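Local atomic coordinates of malonate decarboxylase subunit alpha (Acinetobacter baumannii ATCC 17978, PDB entry 6MPR), a protein that probably acts as the acyl-carrier-protein transferase of malonate decarboxylase, exchanging the acetyl group on the carrier protein for malonyl and releasing acetate. Residues Gln370-Thr381 with Thr444-Val454; Leu29-Tyr37 with Lys50-Pro58. One frame throughout, in Å; residues are numbered along the deposited sequence. Where two conformers were deposited one is given.

The two contacts lie in different halves of an elongated chain, their centres 47 Å apart and their nearest atoms about 27 Å apart, so neither touches the other. Contact 2 comes first in sequence and joins two helices, 22-34 and 48-55, packed on strands 194-199 and 221-224 of the parallel sheet; its centre is 34 Å from the centre of the chain. Contact 1, at 20 Å from that centre, lies just beyond the mixed sheet, where the chain that has left strand 363-366 meets the chain that has left its neighbour 429-433. Only contact 1 reaches the second subunit. No ligand marks an active site beside either one.

Contact 1: Gln370-Thr381 with Thr444-Val454; sequences QVDGMGHSSTVT and TFVDRLDAIDV
Gln-370 grips the start of helix 450-458 with both ends of its amide. Its OE1 accepts from Asp-450 N at 2.8 Å, in the carbonyl plane and on a lone pair, while NE2 gives a hydrogen to Asp-450 OD1 from above the carboxylate, the two planes standing 84° apart. Asp-450 OD2 takes the backbone N of Lys-382, so each carboxylate oxygen has its own donor. Beside this clamp the packing is tight: Leu-449 wedges CD2 against Gln-370 CB (3.6 Å) and lays CD1 near His-376 CB. Val-371 sets CG1 3.7 Å from Phe-445 CE1, both side chains pointing the same way, and its backbone exchanges two bonds, N to Thr-444 O (2.9 Å) and O from Val-446 N (3.0 Å).

A water joins buried Asp-372 OD2 and Leu-449 N near Leu-423 of the second subunit. Met-374 N bonds Asp-372 OD1, closing an Asx turn at the start of type I turn 372-375; His-376 N comes to the opposite face. Toward Asp-447 the fit loosens and water links Gly-373 N to Asp-447 O. The whole is a two-stranded beta hairpin, 370-371 with 377-378, extended by a single parallel bridge between Val-371 and Phe-445.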
loop_
_atom_site.group_PDB
_atom_site.type_symbol
_atom_site.label_atom_id
_atom_site.label_comp_id
_atom_site.label_asym_id
_atom_site.label_seq_id
_atom_site.Cartn_x
_atom_site.Cartn_y
_atom_site.Cartn_z
ATOM N N GLN A 370 -11.617 -23.618 2.274
ATOM C CA GLN A 370 -12.342 -24.112 1.109
ATOM C C GLN A 370 -11.736 -23.570 -0.179
ATOM O O GLN A 370 -11.284 -22.426 -0.230
ATOM C CB GLN A 370 -13.818 -23.729 1.167
ATOM C CG GLN A 370 -14.629 -24.523 2.185
ATOM C CD GLN A 370 -16.121 -24.352 1.972
ATOM O OE1 GLN A 370 -16.558 -23.357 1.388
ATOM N NE2 GLN A 370 -16.903 -25.338 2.400
ATOM N N VAL A 371 -11.719 -24.415 -1.204
ATOM C CA VAL A 371 -11.210 -24.092 -2.535
ATOM C C VAL A 371 -12.164 -24.745 -3.522
ATOM O O VAL A 371 -12.477 -25.930 -3.376
ATOM C CB VAL A 371 -9.773 -24.613 -2.746
ATOM C CG1 VAL A 371 -9.254 -24.297 -4.154
ATOM C CG2 VAL A 371 -8.834 -24.031 -1.696
ATOM N N ASP A 372 -12.650 -23.990 -4.505
ATOM C CA ASP A 372 -13.542 -24.591 -5.483
ATOM C C ASP A 372 -12.772 -24.962 -6.759
ATOM O O ASP A 372 -11.545 -24.849 -6.835
ATOM C CB ASP A 372 -14.762 -23.692 -5.740
ATOM C CG ASP A 372 -14.474 -22.483 -6.628
ATOM O OD1 ASP A 372 -13.350 -22.314 -7.130
ATOM O OD2 ASP A 372 -15.430 -21.700 -6.841
ATOM N N GLY A 373 -13.511 -25.450 -7.762
ATOM C CA GLY A 373 -12.900 -26.014 -8.961
ATOM C C GLY A 373 -12.156 -25.013 -9.828
ATOM O O GLY A 373 -11.370 -25.420 -10.695
ATOM N N MET A 374 -12.412 -23.724 -9.634
ATOM C CA MET A 374 -11.692 -22.645 -10.290
ATOM C C MET A 374 -10.523 -22.136 -9.455
ATOM O O MET A 374 -9.782 -21.258 -9.912
ATOM C CB MET A 374 -12.644 -21.480 -10.594
ATOM C CG MET A 374 -13.650 -21.763 -11.704
ATOM S SD MET A 374 -12.800 -21.863 -13.288
ATOM C CE MET A 374 -12.210 -20.178 -13.469
ATOM N N GLY A 375 -10.344 -22.657 -8.243
ATOM C CA GLY A 375 -9.327 -22.154 -7.349
ATOM C C GLY A 375 -9.766 -21.028 -6.436
ATOM O O GLY A 375 -8.941 -20.536 -5.664
ATOM N N HIS A 376 -11.030 -20.588 -6.502
ATOM C CA HIS A 376 -11.487 -19.562 -5.563
ATOM C C HIS A 376 -11.401 -20.109 -4.147
ATOM O O HIS A 376 -11.805 -21.240 -3.881
ATOM C CB HIS A 376 -12.917 -19.127 -5.872
ATOM C CG HIS A 376 -13.100 -18.545 -7.242
ATOM N ND1 HIS A 376 -12.210 -17.657 -7.804
ATOM C CD2 HIS A 376 -14.090 -18.712 -8.152
ATOM C CE1 HIS A 376 -12.636 -17.309 -9.008
ATOM N NE2 HIS A 376 -13.777 -17.937 -9.242
ATOM N N SER A 377 -10.888 -19.298 -3.238
ATOM C CA SER A 377 -10.519 -19.759 -1.907
ATOM C C SER A 377 -11.169 -18.877 -0.849
ATOM O O SER A 377 -11.187 -17.653 -0.971
ATOM C CB SER A 377 -8.995 -19.758 -1.731
ATOM O OG SER A 377 -8.360 -20.640 -2.651
ATOM N N SER A 378 -11.717 -19.507 0.193
ATOM C CA SER A 378 -12.291 -18.732 1.281
ATOM C C SER A 378 -12.248 -19.546 2.568
ATOM O O SER A 378 -12.201 -20.782 2.544
ATOM C CB SER A 378 -13.732 -18.314 0.964
ATOM O OG SER A 378 -14.297 -17.620 2.055
ATOM N N THR A 379 -12.235 -18.837 3.693
ATOM C CA THR A 379 -12.404 -19.468 4.997
ATOM C C THR A 379 -13.779 -19.196 5.597
ATOM O O THR A 379 -14.074 -19.699 6.685
ATOM C CB THR A 379 -11.314 -19.015 5.976
ATOM O OG1 THR A 379 -11.355 -17.590 6.106
ATOM C CG2 THR A 379 -9.925 -19.464 5.493
ATOM N N VAL A 380 -14.633 -18.433 4.914
ATOM C CA VAL A 380 -16.007 -18.250 5.380
ATOM C C VAL A 380 -16.770 -19.554 5.188
ATOM O O VAL A 380 -16.700 -20.186 4.123
ATOM C CB VAL A 380 -16.674 -17.077 4.640
ATOM C CG1 VAL A 380 -18.182 -17.057 4.883
ATOM C CG2 VAL A 380 -16.041 -15.746 5.050
ATOM N N THR A 381 -17.465 -19.995 6.234
ATOM C CA THR A 381 -18.355 -21.144 6.133
ATOM C C THR A 381 -19.735 -20.755 6.641
ATOM O O THR A 381 -19.936 -19.680 7.212
ATOM C CB THR A 381 -17.830 -22.374 6.900
ATOM O OG1 THR A 381 -17.589 -22.029 8.271
ATOM C CG2 THR A 381 -16.543 -22.906 6.270
ATOM N N THR A 444 -11.431 -29.932 1.749
ATOM C CA THR A 444 -11.008 -28.596 1.364
ATOM C C THR A 444 -11.563 -28.225 0.001
ATOM O O THR A 444 -12.042 -27.100 -0.208
ATOM C CB THR A 444 -9.488 -28.510 1.337
ATOM O OG1 THR A 444 -8.979 -28.851 2.631
ATOM C CG2 THR A 444 -9.062 -27.115 0.951
ATOM N N PHE A 445 -11.529 -29.163 -0.924
ATOM C CA PHE A 445 -11.966 -28.920 -2.286
ATOM C C PHE A 445 -13.450 -29.243 -2.392
ATOM O O PHE A 445 -13.874 -30.364 -2.076
ATOM C CB PHE A 445 -11.102 -29.733 -3.252
ATOM C CG PHE A 445 -9.675 -29.286 -3.257
ATOM C CD1 PHE A 445 -9.294 -28.165 -3.985
ATOM C CD2 PHE A 445 -8.727 -29.930 -2.473
ATOM C CE1 PHE A 445 -7.988 -27.718 -3.971
ATOM C CE2 PHE A 445 -7.417 -29.482 -2.445
ATOM C CZ PHE A 445 -7.044 -28.378 -3.202
ATOM N N VAL A 446 -14.235 -28.243 -2.794
ATOM C CA VAL A 446 -15.692 -28.320 -2.841
ATOM C C VAL A 446 -16.181 -27.811 -4.188
ATOM O O VAL A 446 -15.566 -26.934 -4.799
ATOM C CB VAL A 446 -16.356 -27.502 -1.716
ATOM C CG1 VAL A 446 -16.004 -28.073 -0.351
ATOM C CG2 VAL A 446 -15.948 -26.030 -1.828
ATOM N N ASP A 447 -17.318 -28.354 -4.638
ATOM C CA ASP A 447 -17.934 -27.854 -5.864
ATOM C C ASP A 447 -18.430 -26.421 -5.706
ATOM O O ASP A 447 -18.398 -25.644 -6.670
ATOM C CB ASP A 447 -19.094 -28.761 -6.278
ATOM C CG ASP A 447 -18.635 -30.130 -6.750
ATOM O OD1 ASP A 447 -17.523 -30.231 -7.314
ATOM O OD2 ASP A 447 -19.395 -31.106 -6.565
ATOM N N ARG A 448 -18.888 -26.051 -4.515
ATOM C CA ARG A 448 -19.466 -24.734 -4.279
ATOM C C ARG A 448 -18.986 -24.204 -2.936
ATOM O O ARG A 448 -19.166 -24.864 -1.907
ATOM C CB ARG A 448 -21.001 -24.809 -4.298
ATOM C CG ARG A 448 -21.736 -23.526 -3.953
ATOM C CD ARG A 448 -23.217 -23.818 -3.727
ATOM N NE ARG A 448 -23.997 -22.613 -3.424
ATOM C CZ ARG A 448 -24.521 -21.823 -4.355
ATOM N NH1 ARG A 448 -24.344 -22.114 -5.643
ATOM N NH2 ARG A 448 -25.215 -20.745 -4.006
ATOM N N LEU A 449 -18.380 -23.018 -2.948
ATOM C CA LEU A 449 -17.956 -22.386 -1.705
ATOM C C LEU A 449 -19.156 -22.043 -0.827
ATOM O O LEU A 449 -20.164 -21.511 -1.306
ATOM C CB LEU A 449 -17.162 -21.115 -1.999
ATOM C CG LEU A 449 -15.797 -21.212 -2.672
ATOM C CD1 LEU A 449 -15.207 -19.826 -2.826
ATOM C CD2 LEU A 449 -14.835 -22.113 -1.887
ATOM N N ASP A 450 -19.041 -22.347 0.475
ATOM C CA ASP A 450 -20.033 -21.874 1.446
ATOM C C ASP A 450 -20.239 -20.375 1.338
ATOM O O ASP A 450 -21.315 -19.865 1.677
ATOM C CB ASP A 450 -19.585 -22.157 2.891
ATOM C CG ASP A 450 -19.794 -23.591 3.334
ATOM O OD1 ASP A 450 -19.869 -24.516 2.497
ATOM O OD2 ASP A 450 -19.866 -23.781 4.568
ATOM N N ALA A 451 -19.185 -19.648 0.938
ATOM C CA ALA A 451 -19.200 -18.190 0.956
ATOM C C ALA A 451 -20.340 -17.620 0.129
ATOM O O ALA A 451 -20.867 -16.555 0.460
ATOM C CB ALA A 451 -17.865 -17.651 0.443
ATOM N N ILE A 452 -20.731 -18.304 -0.950
ATOM C CA ILE A 452 -21.792 -17.782 -1.809
ATOM C C ILE A 452 -23.096 -17.675 -1.039
ATOM O O ILE A 452 -23.759 -16.634 -1.057
ATOM C CB ILE A 452 -21.966 -18.653 -3.062
ATOM C CG1 ILE A 452 -20.661 -18.723 -3.862
ATOM C CG2 ILE A 452 -23.108 -18.095 -3.886
ATOM C CD1 ILE A 452 -20.662 -19.852 -4.866
ATOM N N ASP A 453 -23.493 -18.753 -0.357
ATOM C CA ASP A 453 -24.742 -18.679 0.403
ATOM C C ASP A 453 -24.619 -17.766 1.624
ATOM O O ASP A 453 -25.615 -17.150 2.030
ATOM C CB ASP A 453 -25.202 -20.076 0.820
ATOM C CG ASP A 453 -25.875 -20.832 -0.315
ATOM O OD1 ASP A 453 -25.951 -20.289 -1.438
ATOM O OD2 ASP A 453 -26.326 -21.973 -0.087
ATOM N N VAL A 454 -23.424 -17.654 2.224
ATOM C CA VAL A 454 -23.266 -16.699 3.318
ATOM C C VAL A 454 -23.502 -15.279 2.817
ATOM O O VAL A 454 -24.150 -14.470 3.489
ATOM C CB VAL A 454 -21.884 -16.833 3.985
ATOM C CG1 VAL A 454 -21.680 -15.685 4.958
ATOM C CG2 VAL A 454 -21.773 -18.161 4.724
HETATM O O HOH W 1 -16.424 -20.606 1.504
HETATM O O HOH W 2 -17.910 -21.912 -5.559
HETATM O O HOH W 3 -16.372 -25.817 -8.386
#

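Contact 2: Leu29-Tyr37 with Lys50-Pro58; sequences LKLEMANQY and KVLETLITP
Ala-34 presses its CB against Leu-55 CD2 at 3.5 Å, the closest apolar approach between the two helices. The same methyl of Leu-55 also lies 3.7 Å from Lys-30 O, so one branch of a single leucine serves two residues of the facing helix. Thr-54 covers the next part of the interface with CG2, which sits 3.7 Å from Ala-34 N and, in the conformer given, also touches Met-33 CE. With chi1 at -54° that methyl lies anti to the threonine's own backbone N and faces helix 22-34, whereas OG1 turns back to Lys-50 O in a bond of 2.7 Å within its own helix.

At one end, the Tyr-37 ring is sandwiched. Lys-50 CG lies over one face in a CH-pi contact, 4.2 Å from the centroid and 18° off the normal, and Gln-36 CG covers the opposite face. Gln-36 is itself held by NE2 bonding to Met-33 O, in the carbonyl plane and on a lone pair. Val-51 CG2 adds a contact with Tyr-37 CB.

At the other end Lys-30 stretches out fully beyond CG, bringing NZ to a water that in turn donates to Leu-55 O (2.6 Å). Its bond to Thr-57 OG1 (3.2 Å) is weak and, since Thr-57 has a second conformer, doubtful. Farther out, Tyr-221 and Ile-196 of the parallel sheet pack on Leu-55, and Tyr-221 OH bonds Asn-35 OD1. The axes of 29-34 and 50-55 approach to 9.2 Å, with their directions 157° apart: an antiparallel helix pair packed on strands 194-199 and 221-224, the helix-on-sheet layering of an alpha/beta fold.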
loop_
_atom_site.group_PDB
_atom_site.type_symbol
_atom_site.label_atom_id
_atom_site.label_comp_id
_atom_site.label_asym_id
_atom_site.label_seq_id
_atom_site.Cartn_x
_atom_site.Cartn_y
_atom_site.Cartn_z
ATOM N N LEU A 29 -15.102 22.087 21.597
ATOM C CA LEU A 29 -16.118 22.098 22.646
ATOM C C LEU A 29 -16.056 20.832 23.486
ATOM O O LEU A 29 -16.211 20.884 24.712
ATOM C CB LEU A 29 -17.506 22.250 22.036
ATOM C CG LEU A 29 -17.820 23.568 21.329
ATOM C CD1 LEU A 29 -19.253 23.552 20.833
ATOM C CD2 LEU A 29 -17.594 24.744 22.273
ATOM N N LYS A 30 -15.845 19.687 22.839
ATOM C CA LYS A 30 -15.749 18.421 23.557
ATOM C C LYS A 30 -14.520 18.389 24.456
ATOM O O LYS A 30 -14.597 17.950 25.615
ATOM C CB LYS A 30 -15.715 17.273 22.557
ATOM C CG LYS A 30 -17.005 17.147 21.754
ATOM C CD LYS A 30 -16.735 16.320 20.485
ATOM C CE LYS A 30 -17.953 16.292 19.576
ATOM N NZ LYS A 30 -17.719 15.537 18.306
ATOM N N LEU A 31 -13.362 18.798 23.922
ATOM C CA LEU A 31 -12.165 18.877 24.754
ATOM C C LEU A 31 -12.394 19.795 25.947
ATOM O O LEU A 31 -11.977 19.478 27.066
ATOM C CB LEU A 31 -10.968 19.357 23.930
ATOM C CG LEU A 31 -10.019 18.314 23.326
ATOM C CD1 LEU A 31 -10.792 17.128 22.785
ATOM C CD2 LEU A 31 -9.205 18.971 22.217
ATOM N N GLU A 32 -13.057 20.930 25.729
ATOM C CA GLU A 32 -13.281 21.875 26.816
ATOM C C GLU A 32 -14.128 21.250 27.914
ATOM O O GLU A 32 -13.834 21.410 29.102
ATOM C CB GLU A 32 -13.944 23.134 26.263
ATOM C CG GLU A 32 -13.747 24.370 27.070
ATOM C CD GLU A 32 -13.945 25.592 26.207
ATOM O OE1 GLU A 32 -15.044 25.737 25.623
ATOM O OE2 GLU A 32 -12.988 26.383 26.078
ATOM N N MET A 33 -15.161 20.498 27.527
ATOM C CA MET A 33 -16.022 19.848 28.508
ATOM C C MET A 33 -15.297 18.704 29.209
ATOM O O MET A 33 -15.429 18.532 30.425
ATOM C CB MET A 33 -17.295 19.343 27.833
ATOM C CG MET A 33 -18.378 20.402 27.676
ATOM S SD MET A 33 -19.857 19.750 26.880
ATOM C CE MET A 33 -19.954 18.128 27.635
ATOM N N ALA A 34 -14.522 17.920 28.461
ATOM C CA ALA A 34 -13.823 16.781 29.051
ATOM C C ALA A 34 -12.705 17.219 29.982
ATOM O O ALA A 34 -12.383 16.498 30.934
ATOM C CB ALA A 34 -13.255 15.871 27.958
ATOM N N ASN A 35 -12.097 18.378 29.722
ATOM C CA ASN A 35 -10.910 18.789 30.469
ATOM C C ASN A 35 -11.196 19.016 31.945
ATOM O O ASN A 35 -10.265 18.976 32.759
ATOM C CB ASN A 35 -10.306 20.062 29.865
ATOM C CG ASN A 35 -9.497 19.787 28.605
ATOM O OD1 ASN A 35 -9.071 18.653 28.343
ATOM N ND2 ASN A 35 -9.269 20.836 27.822
ATOM N N GLN A 36 -12.451 19.264 32.314
ATOM C CA GLN A 36 -12.771 19.389 33.728
ATOM C C GLN A 36 -12.523 18.092 34.489
ATOM O O GLN A 36 -12.394 18.129 35.719
ATOM C CB GLN A 36 -14.223 19.814 33.910
ATOM C CG GLN A 36 -15.212 18.686 33.689
ATOM C CD GLN A 36 -16.652 19.149 33.797
ATOM O OE1 GLN A 36 -17.128 19.478 34.885
ATOM N NE2 GLN A 36 -17.354 19.177 32.664
ATOM N N TYR A 37 -12.459 16.951 33.795
ATOM C CA TYR A 37 -12.235 15.662 34.435
ATOM C C TYR A 37 -10.797 15.177 34.339
ATOM O O TYR A 37 -10.455 14.191 34.994
ATOM C CB TYR A 37 -13.145 14.590 33.832
ATOM C CG TYR A 37 -14.605 14.949 33.861
ATOM C CD1 TYR A 37 -15.292 15.019 35.062
ATOM C CD2 TYR A 37 -15.300 15.203 32.686
ATOM C CE1 TYR A 37 -16.627 15.347 35.103
ATOM C CE2 TYR A 37 -16.649 15.545 32.715
ATOM C CZ TYR A 37 -17.302 15.609 33.929
ATOM O OH TYR A 37 -18.637 15.930 33.986
ATOM N N LYS A 50 -17.017 8.230 31.989
ATOM C CA LYS A 50 -17.594 9.559 31.855
ATOM C C LYS A 50 -16.900 10.341 30.752
ATOM O O LYS A 50 -17.547 11.073 29.996
ATOM C CB LYS A 50 -17.504 10.313 33.184
ATOM C CG LYS A 50 -18.111 11.707 33.149
ATOM C CD LYS A 50 -19.637 11.649 33.157
ATOM C CE LYS A 50 -20.255 13.034 33.217
ATOM N NZ LYS A 50 -21.740 12.960 33.272
ATOM N N VAL A 51 -15.581 10.182 30.625
ATOM C CA VAL A 51 -14.872 10.935 29.597
ATOM C C VAL A 51 -15.220 10.403 28.203
ATOM O O VAL A 51 -15.381 11.184 27.258
ATOM C CB VAL A 51 -13.355 10.915 29.866
ATOM C CG1 VAL A 51 -12.604 11.502 28.678
ATOM C CG2 VAL A 51 -13.031 11.704 31.143
ATOM N N LEU A 52 -15.346 9.070 28.045
ATOM C CA LEU A 52 -15.805 8.520 26.762
ATOM C C LEU A 52 -17.175 9.070 26.376
ATOM O O LEU A 52 -17.410 9.409 25.211
ATOM C CB LEU A 52 -15.851 6.986 26.803
ATOM C CG LEU A 52 -14.512 6.253 26.871
ATOM C CD1 LEU A 52 -14.709 4.744 27.005
ATOM C CD2 LEU A 52 -13.646 6.548 25.647
ATOM N N GLU A 53 -18.103 9.136 27.338
ATOM C CA GLU A 53 -19.432 9.691 27.098
ATOM C C GLU A 53 -19.413 11.184 26.790
ATOM O O GLU A 53 -20.440 11.729 26.361
ATOM C CB GLU A 53 -20.313 9.436 28.319
ATOM C CG GLU A 53 -20.694 7.980 28.506
ATOM C CD GLU A 53 -21.404 7.722 29.817
ATOM O OE1 GLU A 53 -21.919 6.593 29.984
ATOM O OE2 GLU A 53 -21.465 8.641 30.674
ATOM N N THR A 54 -18.300 11.858 27.050
ATOM C CA THR A 54 -18.148 13.281 26.782
ATOM C C THR A 54 -17.495 13.527 25.430
ATOM O O THR A 54 -17.870 14.465 24.717
ATOM C CB THR A 54 -17.297 13.935 27.883
ATOM O OG1 THR A 54 -17.862 13.648 29.158
ATOM C CG2 THR A 54 -17.202 15.445 27.689
ATOM N N LEU A 55 -16.511 12.703 25.067
ATOM C CA LEU A 55 -15.729 12.910 23.853
ATOM C C LEU A 55 -16.343 12.254 22.621
ATOM O O LEU A 55 -16.072 12.692 21.493
ATOM C CB LEU A 55 -14.309 12.372 24.051
ATOM C CG LEU A 55 -13.498 13.114 25.111
ATOM C CD1 LEU A 55 -12.177 12.433 25.296
ATOM C CD2 LEU A 55 -13.290 14.562 24.696
ATOM N N ILE A 56 -17.126 11.205 22.803
ATOM C CA ILE A 56 -17.749 10.481 21.697
ATOM C C ILE A 56 -19.185 10.955 21.564
ATOM O O ILE A 56 -19.841 11.286 22.562
ATOM C CB ILE A 56 -17.686 8.956 21.912
ATOM C CG1 ILE A 56 -16.246 8.499 22.168
ATOM C CG2 ILE A 56 -18.284 8.208 20.715
ATOM C CD1 ILE A 56 -16.154 7.026 22.476
ATOM N N THR A 57 -19.663 11.039 20.325
ATOM C CA THR A 57 -20.992 11.515 19.960
ATOM C C THR A 57 -21.716 10.409 19.196
ATOM O O THR A 57 -21.069 9.670 18.445
ATOM C CB THR A 57 -20.874 12.775 19.080
ATOM O OG1 THR A 57 -19.977 13.706 19.701
ATOM C CG2 THR A 57 -22.226 13.474 18.869
ATOM N N PRO A 58 -23.032 10.270 19.343
ATOM C CA PRO A 58 -23.742 9.250 18.562
ATOM C C PRO A 58 -23.485 9.422 17.071
ATOM O O PRO A 58 -23.384 10.542 16.560
ATOM C CB PRO A 58 -25.211 9.495 18.911
ATOM C CG PRO A 58 -25.179 10.143 20.239
ATOM C CD PRO A 58 -23.924 10.959 20.294
HETATM O O HOH W 4 -16.698 12.939 18.930
#